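Local coordinates for conserved hypothetical protein TM1506 (Thermotoga maritima, PDB 1VK9) that is of unknown function but has a cytidine deaminase-like fold and binds zinc ions, at residues K23-K27 with K28-L32; L97-M100 with N101-Q105; K129-L132 with E133-D136. All coordinates share one frame; numbering follows the deposited sequence.

Interaction 1: residues K23-K27 with K28-L32; sequences KIFEK and KDLSL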
loop_
_atom_site.group_PDB
_atom_site.type_symbol
_atom_site.label_atom_id
_atom_site.label_comp_id
_atom_site.label_asym_id
_atom_site.label_seq_id
_atom_site.Cartn_x
_atom_site.Cartn_y
_atom_site.Cartn_z
ATOM N N LYS A 23 -1.920 -16.362 4.920
ATOM C CA LYS A 23 -2.916 -17.343 5.374
ATOM C C LYS A 23 -4.206 -16.674 5.872
ATOM O O LYS A 23 -5.290 -17.183 5.611
ATOM C CB LYS A 23 -2.333 -18.272 6.455
ATOM C CG LYS A 23 -1.499 -19.438 5.912
ATOM C CD LYS A 23 -2.072 -20.804 6.372
ATOM C CE LYS A 23 -1.006 -21.766 6.932
ATOM N NZ LYS A 23 0.055 -21.078 7.744
ATOM N N ILE A 24 -4.081 -15.537 6.566
ATOM C CA ILE A 24 -5.231 -14.760 7.055
ATOM C C ILE A 24 -5.933 -13.999 5.912
ATOM O O ILE A 24 -7.154 -14.098 5.749
ATOM C CB ILE A 24 -4.818 -13.818 8.238
ATOM C CG1 ILE A 24 -4.573 -14.637 9.516
ATOM C CG2 ILE A 24 -5.878 -12.751 8.500
ATOM C CD1 ILE A 24 -3.955 -13.841 10.686
ATOM N N PHE A 25 -5.157 -13.250 5.130
ATOM C CA PHE A 25 -5.645 -12.559 3.938
ATOM C C PHE A 25 -6.437 -13.483 3.002
ATOM O O PHE A 25 -7.509 -13.111 2.501
ATOM C CB PHE A 25 -4.459 -11.965 3.177
ATOM C CG PHE A 25 -4.830 -10.871 2.202
ATOM C CD1 PHE A 25 -4.986 -9.555 2.634
ATOM C CD2 PHE A 25 -4.987 -11.149 0.851
ATOM C CE1 PHE A 25 -5.307 -8.535 1.725
ATOM C CE2 PHE A 25 -5.308 -10.146 -0.063
ATOM C CZ PHE A 25 -5.464 -8.839 0.370
ATOM N N GLU A 26 -5.900 -14.684 2.769
ATOM C CA GLU A 26 -6.501 -15.632 1.838
ATOM C C GLU A 26 -7.779 -16.240 2.445
ATOM O O GLU A 26 -8.827 -16.219 1.806
ATOM C CB GLU A 26 -5.481 -16.701 1.381
ATOM C CG GLU A 26 -4.478 -16.236 0.305
ATOM C CD GLU A 26 -3.453 -17.307 -0.115
ATOM O OE1 GLU A 26 -3.535 -18.476 0.338
ATOM O OE2 GLU A 26 -2.550 -16.986 -0.921
ATOM N N LYS A 27 -7.701 -16.719 3.689
ATOM C CA LYS A 27 -8.842 -17.324 4.387
ATOM C C LYS A 27 -10.060 -16.400 4.588
ATOM O O LYS A 27 -11.164 -16.885 4.789
ATOM C CB LYS A 27 -8.388 -17.903 5.738
ATOM C CG LYS A 27 -9.328 -18.939 6.372
ATOM C CD LYS A 27 -9.255 -18.898 7.907
ATOM C CE LYS A 27 -10.103 -20.004 8.535
ATOM N NZ LYS A 27 -9.676 -20.306 9.933
ATOM N N LYS A 28 -9.871 -15.084 4.525
ATOM C CA LYS A 28 -10.942 -14.129 4.855
ATOM C C LYS A 28 -11.383 -13.233 3.683
ATOM O O LYS A 28 -12.081 -12.234 3.902
ATOM C CB LYS A 28 -10.525 -13.246 6.051
ATOM C CG LYS A 28 -10.508 -13.951 7.411
ATOM C CD LYS A 28 -10.107 -12.999 8.529
ATOM C CE LYS A 28 -11.209 -12.877 9.563
ATOM N NZ LYS A 28 -10.992 -11.677 10.402
ATOM N N ASP A 29 -10.986 -13.598 2.458
ATOM C CA ASP A 29 -11.155 -12.761 1.256
ATOM C C ASP A 29 -11.000 -11.250 1.548
ATOM O O ASP A 29 -11.914 -10.462 1.308
ATOM C CB ASP A 29 -12.476 -13.084 0.505
ATOM C CG ASP A 29 -12.305 -13.115 -1.053
ATOM O OD1 ASP A 29 -11.278 -12.623 -1.604
ATOM O OD2 ASP A 29 -13.166 -13.610 -1.820
ATOM N N LEU A 30 -9.844 -10.859 2.083
ATOM C CA LEU A 30 -9.578 -9.457 2.452
ATOM C C LEU A 30 -9.113 -8.650 1.258
ATOM O O LEU A 30 -8.638 -9.211 0.273
ATOM C CB LEU A 30 -8.514 -9.378 3.544
ATOM C CG LEU A 30 -8.915 -9.799 4.960
ATOM C CD1 LEU A 30 -7.778 -9.517 5.927
ATOM C CD2 LEU A 30 -10.207 -9.134 5.444
ATOM N N SER A 31 -9.245 -7.334 1.324
ATOM C CA SER A 31 -8.682 -6.505 0.261
ATOM C C SER A 31 -7.470 -5.671 0.725
ATOM O O SER A 31 -6.705 -5.151 -0.109
ATOM C CB SER A 31 -9.764 -5.654 -0.418
ATOM O OG SER A 31 -10.292 -4.664 0.439
ATOM N N LEU A 32 -7.328 -5.560 2.053
ATOM C CA LEU A 32 -6.230 -4.878 2.738
ATOM C C LEU A 32 -6.025 -5.472 4.132
ATOM O O LEU A 32 -6.980 -5.795 4.832
ATOM C CB LEU A 32 -6.516 -3.383 2.851
ATOM C CG LEU A 32 -5.491 -2.417 3.460
ATOM C CD1 LEU A 32 -4.131 -2.522 2.791
ATOM C CD2 LEU A 32 -6.000 -0.984 3.368
#
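The turn that ends helix 15-27 and leads into strand 32-35 is closed by F25 and L30, which meet through both backbone and side chain. L30 N donates to F25 O at 3.3 Å, and an N-H...O angle of 178° with the donor in the carbonyl plane makes this the well-formed bond of the turn. Inside it, D29 N reaches E26 O only weakly at 3.5 Å. With D29 at positive phi, this pair of bonds is consistent with a Schellman motif whose inner bond is long. A weak bond from K28 N to I24 O is the last of the i to i-4 kind.

The F25 ring is carried over the departing chain because CG stands anti to the backbone N (chi1 -161°). L30 O lies over one ring face, 3.2 Å from F25 CZ. L30 CB makes an off-centre CH-pi contact 4.1 Å from the F25 ring centroid, while S31 O and L32 CA lie in plane at the ring edge. A serine here would probably leave L30 CB and the L30 carbonyl without the ring they rest against and open a gap beside I67.

K28 NZ forms a salt bridge with E42 OE1 of strand 39-43. Beyond the turn, S31 and L32 both face S43 as a classic beta bulge; F25 packs on L33 and I67, and L32 on P50, V51 and L54 of helix 49-57.

Interaction 2: residues L97-M100 with N101-Q105; sequences LKLM and NEYGQ. With ZN (zinc ion), chain B.
E102 and L99 meet one turn apart at the end of helix 94-102, and the glutamate can be traced outward from there. Its CB sits beside the backbone, 3.3 Å from L99 O. The first torsion of E102, chi1 176°, swings CG to the far side from the backbone N, and the chain stays extended beyond it, which carries the carboxylate off the helix flank. Both oxygens then bind one zinc ion: E102 OE1 at 2.2 Å and E102 OE2 at 2.5 Å, a bidentate grip by a single carboxylate. E102 OE1 also passes L99 CD1 at 3.7 Å, the two side chains crossing obliquely.

That same leucine methyl touches Y103, with L99 CD1 3.7 Å from Y103 CE1. L99 O lies at the edge of the tyrosine ring, in its plane, and Y103 N is shared weakly between L99 O and M100 O.

The helix stops here in a Schellman motif. G104 takes positive phi (55°), and Q105 N closes back on M100 O at 3.0 Å with an N-H...O angle of 156°, while G104 N bonds to N101 O. The turn lies in the beta-alpha-beta unit of strand 86-93, helix 94-102 and strand 107-109, at the step from helix to second strand. Q105 NE2 bonds to P84 O. The selenomethionine M100 packs against I87 and I92 of strand 86-93 and F107 of strand 107-109. L99 packs separately, on S77 and L80 of helix 73-82.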
loop_
_atom_site.group_PDB
_atom_site.type_symbol
_atom_site.label_atom_id
_atom_site.label_comp_id
_atom_site.label_asym_id
_atom_site.label_seq_id
_atom_site.Cartn_x
_atom_site.Cartn_y
_atom_site.Cartn_z
ATOM N N LEU A 97 5.234 0.435 -8.663
ATOM C CA LEU A 97 6.511 -0.251 -8.523
ATOM C C LEU A 97 7.673 0.737 -8.657
ATOM O O LEU A 97 8.634 0.695 -7.884
ATOM C CB LEU A 97 6.611 -1.393 -9.554
ATOM C CG LEU A 97 7.858 -2.280 -9.690
ATOM C CD1 LEU A 97 7.460 -3.577 -10.361
ATOM C CD2 LEU A 97 8.955 -1.611 -10.529
ATOM N N LYS A 98 7.575 1.632 -9.636
ATOM C CA LYS A 98 8.644 2.582 -9.943
ATOM C C LYS A 98 8.867 3.478 -8.739
ATOM O O LYS A 98 10.014 3.792 -8.389
ATOM C CB LYS A 98 8.233 3.454 -11.124
ATOM C CG LYS A 98 9.033 3.271 -12.353
ATOM C CD LYS A 98 8.265 2.506 -13.405
ATOM C CE LYS A 98 8.321 3.213 -14.748
ATOM N NZ LYS A 98 7.670 4.555 -14.631
ATOM N N LEU A 99 7.751 3.865 -8.107
ATOM C CA LEU A 99 7.740 4.796 -6.987
ATOM C C LEU A 99 8.386 4.183 -5.768
ATOM O O LEU A 99 9.241 4.806 -5.130
ATOM C CB LEU A 99 6.319 5.240 -6.646
ATOM C CG LEU A 99 6.166 6.388 -5.644
ATOM C CD1 LEU A 99 6.810 7.677 -6.130
ATOM C CD2 LEU A 99 4.687 6.605 -5.425
HETATM N N MSE A 100 7.983 2.958 -5.455
HETATM C CA MSE A 100 8.509 2.275 -4.289
HETATM C C MSE A 100 9.982 1.977 -4.409
HETATM O O MSE A 100 10.679 2.032 -3.401
HETATM C CB MSE A 100 7.717 1.011 -4.032
HETATM C CG MSE A 100 6.265 1.330 -4.012
HETATM SE SE MSE A 100 5.290 0.479 -2.617
HETATM C CE MSE A 100 5.060 -1.239 -3.453
ATOM N N ASN A 101 10.463 1.694 -5.625
ATOM C CA ASN A 101 11.896 1.615 -5.823
ATOM C C ASN A 101 12.604 2.935 -5.591
ATOM O O ASN A 101 13.661 2.954 -4.995
ATOM C CB ASN A 101 12.278 1.022 -7.178
ATOM C CG ASN A 101 11.913 -0.455 -7.286
ATOM O OD1 ASN A 101 12.079 -1.231 -6.328
ATOM N ND2 ASN A 101 11.365 -0.845 -8.441
ATOM N N GLU A 102 12.022 4.046 -6.040
ATOM C CA GLU A 102 12.661 5.339 -5.848
ATOM C C GLU A 102 12.845 5.576 -4.336
ATOM O O GLU A 102 13.825 6.219 -3.892
ATOM C CB GLU A 102 11.809 6.450 -6.492
ATOM C CG GLU A 102 12.336 7.869 -6.271
ATOM C CD GLU A 102 11.389 8.969 -6.706
ATOM O OE1 GLU A 102 10.231 8.690 -7.030
ATOM O OE2 GLU A 102 11.803 10.143 -6.754
ATOM N N TYR A 103 11.904 5.039 -3.553
ATOM C CA TYR A 103 11.859 5.341 -2.148
ATOM C C TYR A 103 12.511 4.269 -1.310
ATOM O O TYR A 103 12.478 4.348 -0.094
ATOM C CB TYR A 103 10.420 5.652 -1.706
ATOM C CG TYR A 103 10.074 7.077 -2.047
ATOM C CD1 TYR A 103 9.698 7.426 -3.346
ATOM C CD2 TYR A 103 10.199 8.094 -1.096
ATOM C CE1 TYR A 103 9.420 8.750 -3.678
ATOM C CE2 TYR A 103 9.920 9.424 -1.418
ATOM C CZ TYR A 103 9.539 9.739 -2.705
ATOM O OH TYR A 103 9.273 11.030 -3.037
ATOM N N GLY A 104 13.109 3.267 -1.951
ATOM C CA GLY A 104 13.736 2.170 -1.245
ATOM C C GLY A 104 12.822 1.457 -0.265
ATOM O O GLY A 104 13.274 1.027 0.783
ATOM N N GLN A 105 11.527 1.371 -0.562
ATOM C CA GLN A 105 10.582 0.621 0.264
ATOM C C GLN A 105 10.694 -0.860 -0.098
ATOM O O GLN A 105 10.880 -1.204 -1.263
ATOM C CB GLN A 105 9.176 1.106 0.002
ATOM C CG GLN A 105 8.098 0.219 0.525
ATOM C CD GLN A 105 7.906 0.339 2.030
ATOM O OE1 GLN A 105 7.840 1.437 2.565
ATOM N NE2 GLN A 105 7.805 -0.794 2.711
HETATM ZN ZN ZN B . 9.557 10.683 -7.587
#

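Interaction 3: residues K129-L132 with E133-D136; sequences KLVL and EMDD. With ZN (zinc ion), chain F.
L130 meets M134 through its backbone: the selenium of this selenomethionine lies 4.1 Å from L130 O, a packing distance. The leucine side chain itself points away from the turn.

At V131 the backbone closes on itself: M134 N donates to V131 O, three residues back, at 3.1 Å, and the N-H...O angle of 156° is fair. The donor nevertheless stands above the carbonyl plane, 61° out of it, so the bond does not use a lone pair of the oxygen. A weak bond of the same three-residue spacing runs from L132 N to K129 O. M134 CB also lies 3.4 Å from V131 O. From there M134 extends to its selenium and bends at chi3 (70°), and V131 CG1 meets M134 SE at 4.4 Å, a loose apolar contact.

L132 has its side chain turned away from the turn, but its carbonyl is used: K73 NZ bonds to both L132 O and M134 O, holding two carbonyls of the bend to one lysine.

At the far end D136 is the N-cap of helix 137-145, its OD2 accepting a bond from E139 N. Its other oxygen, D136 OD1, binds a zinc ion at 1.9 Å; a water is a further ligand of that metal. Loop 133-136 links helix 126-132 to helix 137-145, and the two helices meet through L130 on I143 and V131 on I140, with M134 of the loop resting on E139 and I140.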
loop_
_atom_site.group_PDB
_atom_site.type_symbol
_atom_site.label_atom_id
_atom_site.label_comp_id
_atom_site.label_asym_id
_atom_site.label_seq_id
_atom_site.Cartn_x
_atom_site.Cartn_y
_atom_site.Cartn_z
ATOM N N LYS A 129 -5.369 7.771 -12.968
ATOM C CA LYS A 129 -5.175 8.804 -13.987
ATOM C C LYS A 129 -4.911 10.133 -13.308
ATOM O O LYS A 129 -4.002 10.873 -13.716
ATOM C CB LYS A 129 -6.361 8.939 -14.950
ATOM C CG LYS A 129 -6.126 9.947 -16.112
ATOM C CD LYS A 129 -7.267 9.930 -17.153
ATOM C CE LYS A 129 -7.605 11.336 -17.688
ATOM N NZ LYS A 129 -9.048 11.454 -18.039
ATOM N N LEU A 130 -5.693 10.435 -12.270
ATOM C CA LEU A 130 -5.504 11.653 -11.497
ATOM C C LEU A 130 -4.040 11.839 -11.050
ATOM O O LEU A 130 -3.441 12.894 -11.280
ATOM C CB LEU A 130 -6.449 11.649 -10.294
ATOM C CG LEU A 130 -6.406 12.854 -9.354
ATOM C CD1 LEU A 130 -6.596 14.201 -10.115
ATOM C CD2 LEU A 130 -7.424 12.683 -8.218
ATOM N N VAL A 131 -3.456 10.809 -10.442
ATOM C CA VAL A 131 -2.145 10.950 -9.819
ATOM C C VAL A 131 -0.998 10.509 -10.717
ATOM O O VAL A 131 0.173 10.582 -10.300
ATOM C CB VAL A 131 -2.071 10.205 -8.461
ATOM C CG1 VAL A 131 -3.173 10.687 -7.532
ATOM C CG2 VAL A 131 -2.147 8.687 -8.657
ATOM N N LEU A 132 -1.325 10.056 -11.936
ATOM C CA LEU A 132 -0.336 9.428 -12.835
ATOM C C LEU A 132 0.871 10.312 -13.148
ATOM O O LEU A 132 1.992 9.848 -13.031
ATOM C CB LEU A 132 -0.973 8.917 -14.137
ATOM C CG LEU A 132 -0.065 8.262 -15.203
ATOM C CD1 LEU A 132 0.202 6.778 -14.939
ATOM C CD2 LEU A 132 -0.645 8.442 -16.607
ATOM N N GLU A 133 0.654 11.565 -13.546
ATOM C CA GLU A 133 1.803 12.418 -13.844
ATOM C C GLU A 133 2.256 13.333 -12.626
ATOM O O GLU A 133 2.965 14.325 -12.785
ATOM C CB GLU A 133 1.739 13.073 -15.277
ATOM C CG GLU A 133 1.676 12.095 -16.505
ATOM C CD GLU A 133 3.019 11.498 -17.078
ATOM O OE1 GLU A 133 4.108 12.119 -17.004
ATOM O OE2 GLU A 133 2.998 10.376 -17.674
HETATM N N MSE A 134 1.873 12.946 -11.410
HETATM C CA MSE A 134 2.307 13.612 -10.197
HETATM C C MSE A 134 3.483 12.884 -9.554
HETATM O O MSE A 134 3.509 11.657 -9.533
HETATM C CB MSE A 134 1.175 13.636 -9.212
HETATM C CG MSE A 134 0.135 14.671 -9.505
HETATM SE SE MSE A 134 -1.365 14.652 -8.212
HETATM C CE MSE A 134 -0.374 15.354 -6.641
ATOM N N ASP A 135 4.438 13.626 -8.988
ATOM C CA ASP A 135 5.674 12.993 -8.502
ATOM C C ASP A 135 5.734 12.737 -7.032
ATOM O O ASP A 135 6.358 11.749 -6.637
ATOM C CB ASP A 135 6.959 13.752 -8.917
ATOM C CG ASP A 135 7.398 13.446 -10.357
ATOM O OD1 ASP A 135 6.820 12.523 -10.994
ATOM O OD2 ASP A 135 8.311 14.089 -10.939
ATOM N N ASP A 136 5.139 13.614 -6.222
ATOM C CA ASP A 136 5.355 13.591 -4.775
ATOM C C ASP A 136 4.273 12.867 -3.987
ATOM O O ASP A 136 3.096 13.241 -4.035
ATOM C CB ASP A 136 5.484 14.987 -4.234
ATOM C CG ASP A 136 5.795 15.002 -2.768
ATOM O OD1 ASP A 136 6.937 14.677 -2.328
ATOM O OD2 ASP A 136 4.928 15.337 -1.962
HETATM ZN ZN ZN F . 7.625 14.240 -0.633
HETATM O O HOH W 1 7.625 16.499 0.558
#

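In the fold
All three contacts are local turns within a continuous chain, so they follow in series, and none nests in or crosses another. From the N terminus, interaction 1 comes first and turns helix 15-27 into strand 32-35. Interaction 2 then ends helix 94-102 and sends the chain to strand 107-109. Interaction 3 links helix 126-132 to helix 137-145. Interaction 1 stands apart, its centre about 25 Å from that of interaction 2 and about 29 Å from that of interaction 3, across the centre of the chain. The later two are neighbours: L99 CD1 packs at 4.1 Å on D135 O, and each includes a zinc-binding carboxylate.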